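Local atomic coordinates of endo-xylogalacturonan hydrolase A (Aspergillus tubingensis, PDB entry 4C2L), a protein that hydrolyses xylogalacturonan, the xylose-substituted galacturonan of the hairy regions of pectin, and is a secreted glycoside hydrolase of family 28. Residues Ala38-Gly46 / Ser66-Val74; Thr91-Leu102 / Pro133-Leu144. All blocks are in the same frame, centred on the assembly; numbering follows the deposited sequence.

How the interactions relate
Both interactions belong to the parallel beta-helix of the enzyme and lie on the same side of its centre, about 14 Å apart between their centres. Interaction 1 is the smaller, partly buried contact at the N-terminal end, where the end of helix 32-42 and the glycine-rich turn after it meet the chain leading into strand 70-74; three backbone bonds, one of them weak, several waters and a small apolar cluster hold it. Interaction 2, nearer the centre, joins successive coils by a long parallel ladder with apolar residues inside and polar ones outside. The two abut: I72 CD1 packs on L102 CD1 at 3.5 Å, and D69 and C70 probably hydrogen-bond to D100 and G101.

Interaction 1: Ala38-Gly46 / Ser66-Val74; sequences ALSSCGNGG and SCSDCDIQV. With SO4 (sulfate ion), chain K.
L39, on the last turns of helix 32-42, reaches across to the 66-74 segment with both methyls. CG anti to the backbone N (chi1 -159°) and a chi2 of 67° together bring CD1 to I72 CD1 at 3.8 Å, the two side chains crossing at about a right angle. The same CD1 packs on C70 SG at 4.0 Å, one half of the C67-C70 disulfide. CD2 lies beside C67 CB, and S66 OG sits against L39 CG at 3.3 Å. S68 N gives a nearly straight bond (169°) to G43 O, 2.8 Å away, while G45 N to S68 O is weak; D71 N reaches G46 O at 2.9 Å. N44, at the centre of an inverse gamma turn, bonds through its amide: one water joins OD1 to S68 OG, a second lies near OD1 and S68 O, and ND2 donates to O2 of a sulfate, 3.1 Å away, an ion probably from the crystallisation liquor. D71 OD1 forms a salt bridge with R105. C42 is disulfide-bonded to C19 of strand 18-19, L39 rests on I48 and I72 on F50 of strand 47-50, and I72 also touches L102 of strand 102-105.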
ATOM      1  N   ALA A  38       9.214 -15.290 -24.443  1.00 14.69           N
ATOM      2  CA  ALA A  38      10.510 -14.628 -24.273  1.00 15.09           C
ATOM      3  C   ALA A  38      11.072 -14.896 -22.877  1.00 15.27           C
ATOM      4  O   ALA A  38      12.261 -15.217 -22.728  1.00 16.23           O
ATOM      5  CB  ALA A  38      10.385 -13.126 -24.520  1.00 15.84           C
ATOM      6  N   LEU A  39      10.220 -14.790 -21.857  1.00 14.57           N
ATOM      7  CA  LEU A  39      10.639 -15.084 -20.489  1.00 16.05           C
ATOM      8  C   LEU A  39      11.047 -16.547 -20.331  1.00 16.00           C
ATOM      9  O   LEU A  39      12.044 -16.858 -19.685  1.00 16.58           O
ATOM     10  CB  LEU A  39       9.554 -14.704 -19.469  1.00 17.64           C
ATOM     11  CG  LEU A  39      10.069 -14.499 -18.039  1.00 21.54           C
ATOM     12  CD1 LEU A  39      10.983 -13.276 -17.956  1.00 22.76           C
ATOM     13  CD2 LEU A  39       8.914 -14.342 -17.059  1.00 22.49           C
ATOM     14  N   SER A  40      10.280 -17.453 -20.922  1.00 15.88           N
ATOM     15  CA  SER A  40      10.618 -18.865 -20.832  1.00 16.64           C
ATOM     16  C   SER A  40      11.951 -19.155 -21.523  1.00 17.11           C
ATOM     17  O   SER A  40      12.777 -19.946 -21.033  1.00 16.83           O
ATOM     18  CB  SER A  40       9.513 -19.720 -21.451  1.00 17.48           C
ATOM     19  OG  SER A  40       9.726 -21.060 -21.051  1.00 19.93           O
ATOM     20  N   SER A  41      12.171 -18.489 -22.646  1.00 17.03           N
ATOM     21  CA  SER A  41      13.374 -18.725 -23.428  1.00 19.71           C
ATOM     22  C   SER A  41      14.631 -18.139 -22.750  1.00 20.85           C
ATOM     23  O   SER A  41      15.673 -18.803 -22.698  1.00 21.68           O
ATOM     24  CB  SER A  41      13.193 -18.167 -24.833  1.00 20.77           C
ATOM     25  OG  SER A  41      14.380 -18.338 -25.590  1.00 24.81           O
ATOM     26  N   CYS A  42      14.518 -16.919 -22.225  1.00 21.01           N
ATOM     27  CA  CYS A  42      15.666 -16.174 -21.683  1.00 23.51           C
ATOM     28  C   CYS A  42      15.693 -16.016 -20.161  1.00 24.61           C
ATOM     29  O   CYS A  42      16.701 -15.561 -19.605  1.00 25.44           O
ATOM     30  CB  CYS A  42      15.748 -14.789 -22.326  1.00 25.51           C
ATOM     31  SG  CYS A  42      16.473 -14.817 -23.978  1.00 31.20           S
ATOM     32  N   GLY A  43      14.606 -16.388 -19.489  1.00 23.66           N
ATOM     33  CA  GLY A  43      14.421 -16.072 -18.069  1.00 23.84           C
ATOM     34  C   GLY A  43      15.234 -16.856 -17.061  1.00 24.16           C
ATOM     35  O   GLY A  43      15.219 -16.527 -15.877  1.00 23.53           O
ATOM     36  N   ASN A  44      15.934 -17.898 -17.512  1.00 24.73           N
ATOM     37  CA  ASN A  44      16.859 -18.616 -16.651  1.00 25.66           C
ATOM     38  C   ASN A  44      18.209 -17.898 -16.655  1.00 24.78           C
ATOM     39  O   ASN A  44      19.146 -18.288 -17.359  1.00 24.44           O
ATOM     40  CB  ASN A  44      16.990 -20.094 -17.047  1.00 29.84           C
ATOM     41  CG  ASN A  44      17.714 -20.923 -15.991  1.00 32.54           C
ATOM     42  OD1 ASN A  44      17.853 -20.504 -14.845  1.00 34.99           O
ATOM     43  ND2 ASN A  44      18.182 -22.107 -16.379  1.00 36.73           N
ATOM     44  N   GLY A  45      18.282 -16.812 -15.897  1.00 22.70           N
ATOM     45  CA  GLY A  45      19.509 -16.039 -15.795  1.00 21.18           C
ATOM     46  C   GLY A  45      19.740 -14.998 -16.873  1.00 21.47           C
ATOM     47  O   GLY A  45      20.786 -14.349 -16.894  1.00 22.86           O
ATOM     48  N   GLY A  46      18.772 -14.822 -17.766  1.00 20.33           N
ATOM     49  CA  GLY A  46      18.910 -13.895 -18.882  1.00 20.23           C
ATOM     50  C   GLY A  46      18.097 -12.622 -18.751  1.00 20.48           C
ATOM     51  O   GLY A  46      17.662 -12.239 -17.650  1.00 20.85           O
ATOM     52  N   SER A  66       8.361 -18.036 -14.964  1.00 17.69           N
ATOM     53  CA  SER A  66       9.539 -18.697 -15.545  1.00 19.33           C
ATOM     54  C   SER A  66      10.835 -17.925 -15.271  1.00 19.76           C
ATOM     55  O   SER A  66      11.921 -18.348 -15.657  1.00 19.81           O
ATOM     56  CB  SER A  66       9.346 -18.942 -17.036  1.00 21.05           C
ATOM     57  OG  SER A  66       9.315 -17.712 -17.704  1.00 23.68           O
ATOM     58  N   CYS A  67      10.711 -16.792 -14.596  1.00 19.12           N
ATOM     59  CA  CYS A  67      11.864 -15.993 -14.228  1.00 19.37           C
ATOM     60  C   CYS A  67      12.660 -16.721 -13.155  1.00 19.04           C
ATOM     61  O   CYS A  67      12.115 -17.116 -12.138  1.00 17.64           O
ATOM     62  CB  CYS A  67      11.396 -14.653 -13.671  1.00 21.36           C
ATOM     63  SG  CYS A  67      12.758 -13.639 -13.076  1.00 26.30           S
ATOM     64  N   SER A  68      13.957 -16.888 -13.382  1.00 19.41           N
ATOM     65  CA  SER A  68      14.845 -17.405 -12.339  1.00 19.55           C
ATOM     66  C   SER A  68      16.151 -16.632 -12.471  1.00 19.41           C
ATOM     67  O   SER A  68      16.946 -16.887 -13.375  1.00 19.10           O
ATOM     68  CB  SER A  68      15.053 -18.911 -12.534  1.00 21.09           C
ATOM     69  OG  SER A  68      15.961 -19.427 -11.585  1.00 23.98           O
ATOM     70  N   ASP A  69      16.343 -15.657 -11.589  1.00 19.50           N
ATOM     71  CA  ASP A  69      17.458 -14.698 -11.697  1.00 21.88           C
ATOM     72  C   ASP A  69      17.416 -13.978 -13.032  1.00 21.76           C
ATOM     73  O   ASP A  69      18.445 -13.816 -13.702  1.00 22.90           O
ATOM     74  CB  ASP A  69      18.813 -15.392 -11.493  1.00 24.67           C
ATOM     75  CG  ASP A  69      18.904 -16.095 -10.160  1.00 29.62           C
ATOM     76  OD1 ASP A  69      18.685 -15.429  -9.127  1.00 31.30           O
ATOM     77  OD2 ASP A  69      19.182 -17.322 -10.138  1.00 35.09           O
ATOM     78  N   CYS A  70      16.216 -13.564 -13.427  1.00 20.46           N
ATOM     79  CA  CYS A  70      16.024 -12.913 -14.712  1.00 19.95           C
ATOM     80  C   CYS A  70      15.993 -11.409 -14.523  1.00 18.79           C
ATOM     81  O   CYS A  70      15.784 -10.904 -13.412  1.00 18.12           O
ATOM     82  CB  CYS A  70      14.735 -13.394 -15.389  1.00 23.29           C
ATOM     83  SG  CYS A  70      13.246 -12.615 -14.745  1.00 28.29           S
ATOM     84  N   ASP A  71      16.204 -10.700 -15.620  1.00 17.43           N
ATOM     85  CA  ASP A  71      16.165  -9.245 -15.632  1.00 17.25           C
ATOM     86  C   ASP A  71      15.163  -8.816 -16.706  1.00 16.62           C
ATOM     87  O   ASP A  71      15.358  -9.083 -17.893  1.00 16.63           O
ATOM     88  CB  ASP A  71      17.582  -8.719 -15.911  1.00 18.72           C
ATOM     89  CG  ASP A  71      17.673  -7.195 -15.961  1.00 20.54           C
ATOM     90  OD1 ASP A  71      16.772  -6.468 -15.469  1.00 20.64           O
ATOM     91  OD2 ASP A  71      18.701  -6.717 -16.493  1.00 22.05           O
ATOM     92  N   ILE A  72      14.069  -8.191 -16.277  1.00 14.82           N
ATOM     93  CA  ILE A  72      13.025  -7.725 -17.187  1.00 14.73           C
ATOM     94  C   ILE A  72      13.108  -6.201 -17.293  1.00 14.70           C
ATOM     95  O   ILE A  72      12.747  -5.476 -16.359  1.00 14.56           O
ATOM     96  CB  ILE A  72      11.621  -8.153 -16.697  1.00 15.02           C
ATOM     97  CG1 ILE A  72      11.587  -9.667 -16.454  1.00 15.48           C
ATOM     98  CG2 ILE A  72      10.546  -7.728 -17.682  1.00 15.17           C
ATOM     99  CD1 ILE A  72      10.305 -10.178 -15.803  1.00 16.28           C
ATOM    100  N   GLN A  73      13.593  -5.727 -18.430  1.00 13.94           N
ATOM    101  CA  GLN A  73      13.814  -4.289 -18.634  1.00 14.58           C
ATOM    102  C   GLN A  73      12.649  -3.685 -19.393  1.00 14.87           C
ATOM    103  O   GLN A  73      12.462  -3.909 -20.596  1.00 14.49           O
ATOM    104  CB  GLN A  73      15.156  -4.039 -19.337  1.00 15.16           C
ATOM    105  CG  GLN A  73      16.302  -4.725 -18.608  1.00 16.30           C
ATOM    106  CD  GLN A  73      17.652  -4.553 -19.286  1.00 16.55           C
ATOM    107  OE1 GLN A  73      17.759  -3.934 -20.360  1.00 17.13           O
ATOM    108  NE2 GLN A  73      18.687  -5.123 -18.671  1.00 16.48           N
ATOM    109  N   VAL A  74      11.839  -2.926 -18.671  1.00 14.62           N
ATOM    110  CA  VAL A  74      10.657  -2.311 -19.256  1.00 14.63           C
ATOM    111  C   VAL A  74      11.014  -0.874 -19.596  1.00 14.92           C
ATOM    112  O   VAL A  74      11.135  -0.036 -18.691  1.00 14.19           O
ATOM    113  CB  VAL A  74       9.466  -2.358 -18.275  1.00 14.86           C
ATOM    114  CG1 VAL A  74       8.198  -1.811 -18.931  1.00 14.78           C
ATOM    115  CG2 VAL A  74       9.259  -3.784 -17.744  1.00 15.09           C
TER
HETATM  116  S   SO4 K1413      19.385 -21.615 -20.283  1.00 87.37           S
HETATM  117  O1  SO4 K1413      19.692 -20.242 -19.817  1.00 87.30           O
HETATM  118  O2  SO4 K1413      18.311 -22.184 -19.441  1.00 83.13           O
HETATM  119  O3  SO4 K1413      20.599 -22.456 -20.172  1.00 87.65           O
HETATM  120  O4  SO4 K1413      18.949 -21.573 -21.698  1.00 84.80           O
HETATM  121  O   HOH W   1      12.748 -19.280 -18.044  1.00 33.43           O
HETATM  122  O   HOH W   2      19.073 -18.970 -12.801  1.00 35.34           O
HETATM  123  O   HOH W   3      17.142 -22.083 -12.664  1.00 46.24           O
HETATM  124  O   HOH W   4      19.598 -11.779 -15.219  1.00 38.58           O

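Interaction 2: Thr91-Leu102 / Pro133-Leu144. With SO4 (sulfate ion), chain F.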
ATOM      1  N   THR A  91      -7.094 -12.486  -9.333  1.00 11.68           N
ATOM      2  CA  THR A  91      -6.165 -12.073  -8.295  1.00 11.84           C
ATOM      3  C   THR A  91      -5.167 -11.008  -8.751  1.00 11.40           C
ATOM      4  O   THR A  91      -4.946 -10.018  -8.048  1.00 10.90           O
ATOM      5  CB  THR A  91      -5.421 -13.306  -7.751  1.00 13.00           C
ATOM      6  OG1 THR A  91      -6.380 -14.140  -7.091  1.00 14.58           O
ATOM      7  CG2 THR A  91      -4.318 -12.900  -6.752  1.00 12.80           C
ATOM      8  N   ALA A  92      -4.549 -11.231  -9.912  1.00 11.57           N
ATOM      9  CA  ALA A  92      -3.348 -10.488 -10.306  1.00 10.91           C
ATOM     10  C   ALA A  92      -3.376 -10.155 -11.792  1.00 10.98           C
ATOM     11  O   ALA A  92      -3.841 -10.955 -12.603  1.00 10.76           O
ATOM     12  CB  ALA A  92      -2.120 -11.330 -10.025  1.00 11.34           C
ATOM     13  N   MET A  93      -2.870  -8.973 -12.137  1.00 10.24           N
ATOM     14  CA  MET A  93      -2.644  -8.648 -13.544  1.00 10.33           C
ATOM     15  C   MET A  93      -1.247  -9.104 -13.938  1.00 10.63           C
ATOM     16  O   MET A  93      -1.067  -9.709 -14.998  1.00 10.70           O
ATOM     17  CB  MET A  93      -2.810  -7.149 -13.742  1.00 10.37           C
ATOM     18  CG  MET A  93      -4.172  -6.698 -13.236  1.00 10.54           C
ATOM     19  SD  MET A  93      -4.458  -4.936 -13.447  1.00 12.33           S
ATOM     20  CE  MET A  93      -4.798  -4.874 -15.196  1.00 11.81           C
ATOM     21  N   ILE A  94      -0.256  -8.791 -13.101  1.00 10.53           N
ATOM     22  CA  ILE A  94       1.079  -9.386 -13.220  1.00 10.81           C
ATOM     23  C   ILE A  94       1.276 -10.277 -12.000  1.00 11.72           C
ATOM     24  O   ILE A  94       1.249  -9.796 -10.855  1.00 11.38           O
ATOM     25  CB  ILE A  94       2.206  -8.320 -13.263  1.00 10.84           C
ATOM     26  CG1 ILE A  94       1.970  -7.354 -14.424  1.00 10.95           C
ATOM     27  CG2 ILE A  94       3.568  -8.989 -13.399  1.00 11.02           C
ATOM     28  CD1 ILE A  94       2.869  -6.119 -14.365  1.00 11.48           C
ATOM     29  N   SER A  95       1.445 -11.575 -12.249  1.00 12.03           N
ATOM     30  CA  SER A  95       1.534 -12.552 -11.149  1.00 12.76           C
ATOM     31  C   SER A  95       2.988 -13.002 -10.985  1.00 13.14           C
ATOM     32  O   SER A  95       3.615 -13.459 -11.947  1.00 12.78           O
ATOM     33  CB  SER A  95       0.617 -13.747 -11.418  1.00 13.57           C
ATOM     34  OG  SER A  95       0.875 -14.787 -10.470  1.00 15.85           O
ATOM     35  N   VAL A  96       3.526 -12.845  -9.772  1.00 12.86           N
ATOM     36  CA  VAL A  96       4.922 -13.184  -9.494  1.00 13.30           C
ATOM     37  C   VAL A  96       4.877 -14.160  -8.326  1.00 13.12           C
ATOM     38  O   VAL A  96       4.926 -13.759  -7.158  1.00 12.64           O
ATOM     39  CB  VAL A  96       5.775 -11.932  -9.160  1.00 12.82           C
ATOM     40  CG1 VAL A  96       7.254 -12.293  -9.033  1.00 13.46           C
ATOM     41  CG2 VAL A  96       5.614 -10.862 -10.244  1.00 13.83           C
ATOM     42  N   SER A  97       4.732 -15.441  -8.655  1.00 14.10           N
ATOM     43  CA  SER A  97       4.500 -16.461  -7.640  1.00 14.24           C
ATOM     44  C   SER A  97       5.720 -17.353  -7.499  1.00 15.13           C
ATOM     45  O   SER A  97       6.138 -17.987  -8.473  1.00 14.83           O
ATOM     46  CB  SER A  97       3.286 -17.314  -8.021  1.00 15.45           C
ATOM     47  OG  SER A  97       2.974 -18.228  -6.975  1.00 17.91           O
ATOM     48  N   ASN A  98       6.286 -17.401  -6.297  1.00 15.29           N
ATOM     49  CA  ASN A  98       7.438 -18.265  -6.030  1.00 16.20           C
ATOM     50  C   ASN A  98       8.590 -18.043  -7.013  1.00 16.20           C
ATOM     51  O   ASN A  98       9.177 -18.991  -7.544  1.00 16.06           O
ATOM     52  CB  ASN A  98       7.005 -19.742  -6.017  1.00 18.15           C
ATOM     53  CG  ASN A  98       7.999 -20.627  -5.287  1.00 21.51           C
ATOM     54  OD1 ASN A  98       8.841 -20.139  -4.532  1.00 23.67           O
ATOM     55  ND2 ASN A  98       7.914 -21.929  -5.514  1.00 24.11           N
ATOM     56  N   VAL A  99       8.925 -16.777  -7.247  1.00 14.70           N
ATOM     57  CA  VAL A  99      10.013 -16.458  -8.143  1.00 14.85           C
ATOM     58  C   VAL A  99      11.206 -16.113  -7.274  1.00 15.70           C
ATOM     59  O   VAL A  99      11.071 -15.347  -6.322  1.00 14.52           O
ATOM     60  CB  VAL A  99       9.635 -15.282  -9.067  1.00 14.89           C
ATOM     61  CG1 VAL A  99      10.861 -14.724  -9.785  1.00 14.83           C
ATOM     62  CG2 VAL A  99       8.570 -15.746 -10.054  1.00 15.17           C
ATOM     63  N   ASP A 100      12.350 -16.728  -7.579  1.00 16.61           N
ATOM     64  CA  ASP A 100      13.598 -16.428  -6.886  1.00 18.61           C
ATOM     65  C   ASP A 100      14.530 -15.691  -7.830  1.00 18.50           C
ATOM     66  O   ASP A 100      15.023 -16.266  -8.797  1.00 19.01           O
ATOM     67  CB  ASP A 100      14.250 -17.724  -6.393  1.00 21.05           C
ATOM     68  CG  ASP A 100      13.369 -18.478  -5.422  1.00 24.17           C
ATOM     69  OD1 ASP A 100      12.944 -17.868  -4.420  1.00 25.57           O
ATOM     70  OD2 ASP A 100      13.094 -19.680  -5.652  1.00 26.76           O
ATOM     71  N   GLY A 101      14.756 -14.411  -7.557  1.00 17.52           N
ATOM     72  CA  GLY A 101      15.676 -13.615  -8.352  1.00 17.81           C
ATOM     73  C   GLY A 101      14.961 -12.986  -9.521  1.00 17.70           C
ATOM     74  O   GLY A 101      14.849 -13.580 -10.585  1.00 18.42           O
ATOM     75  N   LEU A 102      14.436 -11.792  -9.315  1.00 17.16           N
ATOM     76  CA  LEU A 102      13.797 -11.074 -10.387  1.00 17.44           C
ATOM     77  C   LEU A 102      14.198  -9.619 -10.290  1.00 17.11           C
ATOM     78  O   LEU A 102      14.275  -9.062  -9.196  1.00 16.75           O
ATOM     79  CB  LEU A 102      12.270 -11.202 -10.292  1.00 18.45           C
ATOM     80  CG  LEU A 102      11.495 -10.091 -11.014  1.00 20.40           C
ATOM     81  CD1 LEU A 102      11.378 -10.407 -12.494  1.00 22.84           C
ATOM     82  CD2 LEU A 102      10.131  -9.814 -10.408  1.00 23.18           C
ATOM     83  N   PRO A 133      -8.485  -7.051  -9.847  1.00 11.33           N
ATOM     84  CA  PRO A 133      -7.159  -7.609  -9.596  1.00 11.07           C
ATOM     85  C   PRO A 133      -6.150  -6.572  -9.089  1.00 10.86           C
ATOM     86  O   PRO A 133      -6.316  -5.380  -9.334  1.00 11.32           O
ATOM     87  CB  PRO A 133      -6.717  -8.081 -10.988  1.00 11.04           C
ATOM     88  CG  PRO A 133      -7.412  -7.124 -11.922  1.00 10.94           C
ATOM     89  CD  PRO A 133      -8.756  -6.877 -11.288  1.00 11.36           C
ATOM     90  N   THR A 134      -5.102  -7.060  -8.433  1.00 10.72           N
ATOM     91  CA  THR A 134      -3.913  -6.265  -8.075  1.00 10.29           C
ATOM     92  C   THR A 134      -2.991  -6.179  -9.270  1.00 10.65           C
ATOM     93  O   THR A 134      -2.826  -7.168  -9.996  1.00 10.16           O
ATOM     94  CB  THR A 134      -3.207  -6.969  -6.910  1.00 10.77           C
ATOM     95  OG1 THR A 134      -4.102  -6.908  -5.799  1.00 11.42           O
ATOM     96  CG2 THR A 134      -1.825  -6.330  -6.566  1.00 11.07           C
ATOM     97  N   LEU A 135      -2.391  -5.006  -9.480  1.00  9.69           N
ATOM     98  CA  LEU A 135      -1.564  -4.796 -10.673  1.00  9.96           C
ATOM     99  C   LEU A 135      -0.275  -5.635 -10.646  1.00 10.15           C
ATOM    100  O   LEU A 135       0.015  -6.341 -11.631  1.00 10.59           O
ATOM    101  CB  LEU A 135      -1.240  -3.295 -10.834  1.00  9.98           C
ATOM    102  CG  LEU A 135      -0.285  -2.967 -11.973  1.00 10.21           C
ATOM    103  CD1 LEU A 135      -0.959  -3.270 -13.310  1.00 10.81           C
ATOM    104  CD2 LEU A 135       0.093  -1.496 -11.879  1.00 10.38           C
ATOM    105  N   LEU A 136       0.502  -5.549  -9.552  1.00  9.55           N
ATOM    106  CA  LEU A 136       1.731  -6.342  -9.393  1.00 10.33           C
ATOM    107  C   LEU A 136       1.592  -7.140  -8.100  1.00 10.49           C
ATOM    108  O   LEU A 136       1.612  -6.578  -6.989  1.00 10.27           O
ATOM    109  CB  LEU A 136       2.969  -5.434  -9.329  1.00 10.49           C
ATOM    110  CG  LEU A 136       4.314  -6.160  -9.173  1.00 10.82           C
ATOM    111  CD1 LEU A 136       4.535  -7.195 -10.284  1.00 11.52           C
ATOM    112  CD2 LEU A 136       5.428  -5.128  -9.194  1.00 10.97           C
ATOM    113  N   TYR A 137       1.428  -8.443  -8.254  1.00 10.76           N
ATOM    114  CA  TYR A 137       1.061  -9.302  -7.144  1.00 11.36           C
ATOM    115  C   TYR A 137       2.193 -10.291  -6.916  1.00 11.33           C
ATOM    116  O   TYR A 137       2.448 -11.187  -7.744  1.00 11.10           O
ATOM    117  CB  TYR A 137      -0.237 -10.034  -7.502  1.00 12.19           C
ATOM    118  CG  TYR A 137      -0.796 -10.905  -6.414  1.00 12.69           C
ATOM    119  CD1 TYR A 137      -1.701 -10.386  -5.478  1.00 13.59           C
ATOM    120  CD2 TYR A 137      -0.471 -12.263  -6.346  1.00 13.76           C
ATOM    121  CE1 TYR A 137      -2.233 -11.186  -4.476  1.00 15.15           C
ATOM    122  CE2 TYR A 137      -1.006 -13.076  -5.346  1.00 14.84           C
ATOM    123  CZ  TYR A 137      -1.885 -12.526  -4.424  1.00 15.04           C
ATOM    124  OH  TYR A 137      -2.439 -13.301  -3.435  1.00 16.83           O
ATOM    125  N   ILE A 138       2.900 -10.103  -5.806  1.00 11.24           N
ATOM    126  CA  ILE A 138       4.065 -10.925  -5.481  1.00 11.85           C
ATOM    127  C   ILE A 138       3.668 -11.851  -4.334  1.00 12.33           C
ATOM    128  O   ILE A 138       3.184 -11.395  -3.287  1.00 12.25           O
ATOM    129  CB  ILE A 138       5.255 -10.024  -5.059  1.00 12.24           C
ATOM    130  CG1 ILE A 138       5.796  -9.262  -6.253  1.00 12.45           C
ATOM    131  CG2 ILE A 138       6.382 -10.842  -4.411  1.00 13.27           C
ATOM    132  CD1 ILE A 138       6.543  -7.994  -5.854  1.00 13.00           C
ATOM    133  N   THR A 139       3.845 -13.158  -4.529  1.00 12.14           N
ATOM    134  CA  THR A 139       3.542 -14.090  -3.462  1.00 12.70           C
ATOM    135  C   THR A 139       4.642 -15.127  -3.380  1.00 12.72           C
ATOM    136  O   THR A 139       4.985 -15.749  -4.387  1.00 12.56           O
ATOM    137  CB  THR A 139       2.148 -14.735  -3.609  1.00 13.42           C
ATOM    138  OG1 THR A 139       1.939 -15.629  -2.513  1.00 14.79           O
ATOM    139  CG2 THR A 139       1.991 -15.472  -4.949  1.00 13.39           C
ATOM    140  N   GLY A 140       5.218 -15.287  -2.190  1.00 12.94           N
ATOM    141  CA  GLY A 140       6.358 -16.200  -2.046  1.00 13.89           C
ATOM    142  C   GLY A 140       7.585 -15.719  -2.802  1.00 14.22           C
ATOM    143  O   GLY A 140       7.666 -14.566  -3.227  1.00 14.41           O
ATOM    144  N   GLY A 141       8.564 -16.608  -2.931  1.00 14.87           N
ATOM    145  CA  GLY A 141       9.802 -16.311  -3.615  1.00 14.49           C
ATOM    146  C   GLY A 141      10.727 -15.411  -2.816  1.00 14.82           C
ATOM    147  O   GLY A 141      10.527 -15.191  -1.615  1.00 14.50           O
ATOM    148  N   SER A 142      11.735 -14.888  -3.494  1.00 15.15           N
ATOM    149  CA  SER A 142      12.816 -14.163  -2.838  1.00 15.64           C
ATOM    150  C   SER A 142      13.616 -13.324  -3.816  1.00 16.46           C
ATOM    151  O   SER A 142      13.633 -13.610  -5.022  1.00 16.10           O
ATOM    152  CB  SER A 142      13.745 -15.151  -2.123  1.00 17.00           C
ATOM    153  OG  SER A 142      14.372 -16.041  -3.044  1.00 18.63           O
ATOM    154  N   ASN A 143      14.300 -12.307  -3.284  1.00 15.84           N
ATOM    155  CA  ASN A 143      15.245 -11.502  -4.043  1.00 16.59           C
ATOM    156  C   ASN A 143      14.588 -10.886  -5.276  1.00 16.46           C
ATOM    157  O   ASN A 143      14.949 -11.191  -6.411  1.00 15.64           O
ATOM    158  CB  ASN A 143      16.480 -12.345  -4.428  1.00 19.08           C
ATOM    159  CG  ASN A 143      17.157 -12.984  -3.219  1.00 21.84           C
ATOM    160  OD1 ASN A 143      17.565 -14.153  -3.255  1.00 25.28           O
ATOM    161  ND2 ASN A 143      17.269 -12.229  -2.143  1.00 21.64           N
ATOM    162  N   LEU A 144      13.585 -10.050  -5.032  1.00 15.44           N
ATOM    163  CA  LEU A 144      12.835  -9.402  -6.090  1.00 15.57           C
ATOM    164  C   LEU A 144      13.095  -7.915  -6.014  1.00 15.76           C
ATOM    165  O   LEU A 144      13.036  -7.327  -4.935  1.00 15.36           O
ATOM    166  CB  LEU A 144      11.339  -9.670  -5.923  1.00 16.15           C
ATOM    167  CG  LEU A 144      10.985 -11.152  -5.688  1.00 16.95           C
ATOM    168  CD1 LEU A 144       9.561 -11.316  -5.199  1.00 19.71           C
ATOM    169  CD2 LEU A 144      11.213 -11.967  -6.946  1.00 18.88           C
TER
HETATM  170  S   SO4 F1408      -7.386 -15.828 -11.319  1.00 17.00           S
HETATM  171  O1  SO4 F1408      -8.870 -15.810 -11.346  1.00 17.57           O
HETATM  172  O2  SO4 F1408      -6.954 -17.236 -11.480  1.00 16.23           O
HETATM  173  O3  SO4 F1408      -6.943 -15.290 -10.015  1.00 16.07           O
HETATM  174  O4  SO4 F1408      -6.839 -15.022 -12.438  1.00 14.79           O
HETATM  175  O   HOH W   5      -5.778  -9.396  -5.600  1.00 23.28           O
HETATM  176  O   HOH W   6       7.575 -14.471  -6.059  1.00 11.19           O
HETATM  177  O   HOH W   7       8.193 -19.110  -1.826  1.00 31.80           O
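Y137 N bonds to I94 O where T91-L102 and P133-L144 meet as neighbouring coils of the right-handed parallel beta-helix characteristic of family 28 glycoside hydrolases. Backbone bonds form the parallel ladder: the axes of strands 95-97 and 137-139 come within 4.8 Å, 8° from parallel, and V96 N to Y137 O and T139 N to V96 O follow in succession. Both chains turn corners, at M93-I94 and L135-L136, yet pairing continues through I94 N to L135 O, and after the G140-G141 turn it resumes with S142 N to V99 O and runs on to L102 N to N143 O. Apolar side chains of successive coils touch: L136 CD1 meets I94 CG2 at 3.7 Å and V96 CG2 at 3.8 Å, and L144 CD2 packs on L102 CB at 3.6 Å. On the other face, T91 CG2 makes a CH-pi contact over the centre of the Y137 ring, 3.5 Å from its centroid. One water accepts from V99 N near V96 O and G140 O. T91 N and R90 hold a sulfate, probably from the crystallisation liquor. At the far end, S142 OG donates to D100 OD1 at 2.7 Å, meeting the carboxylate on its anti side, 30° out of its plane.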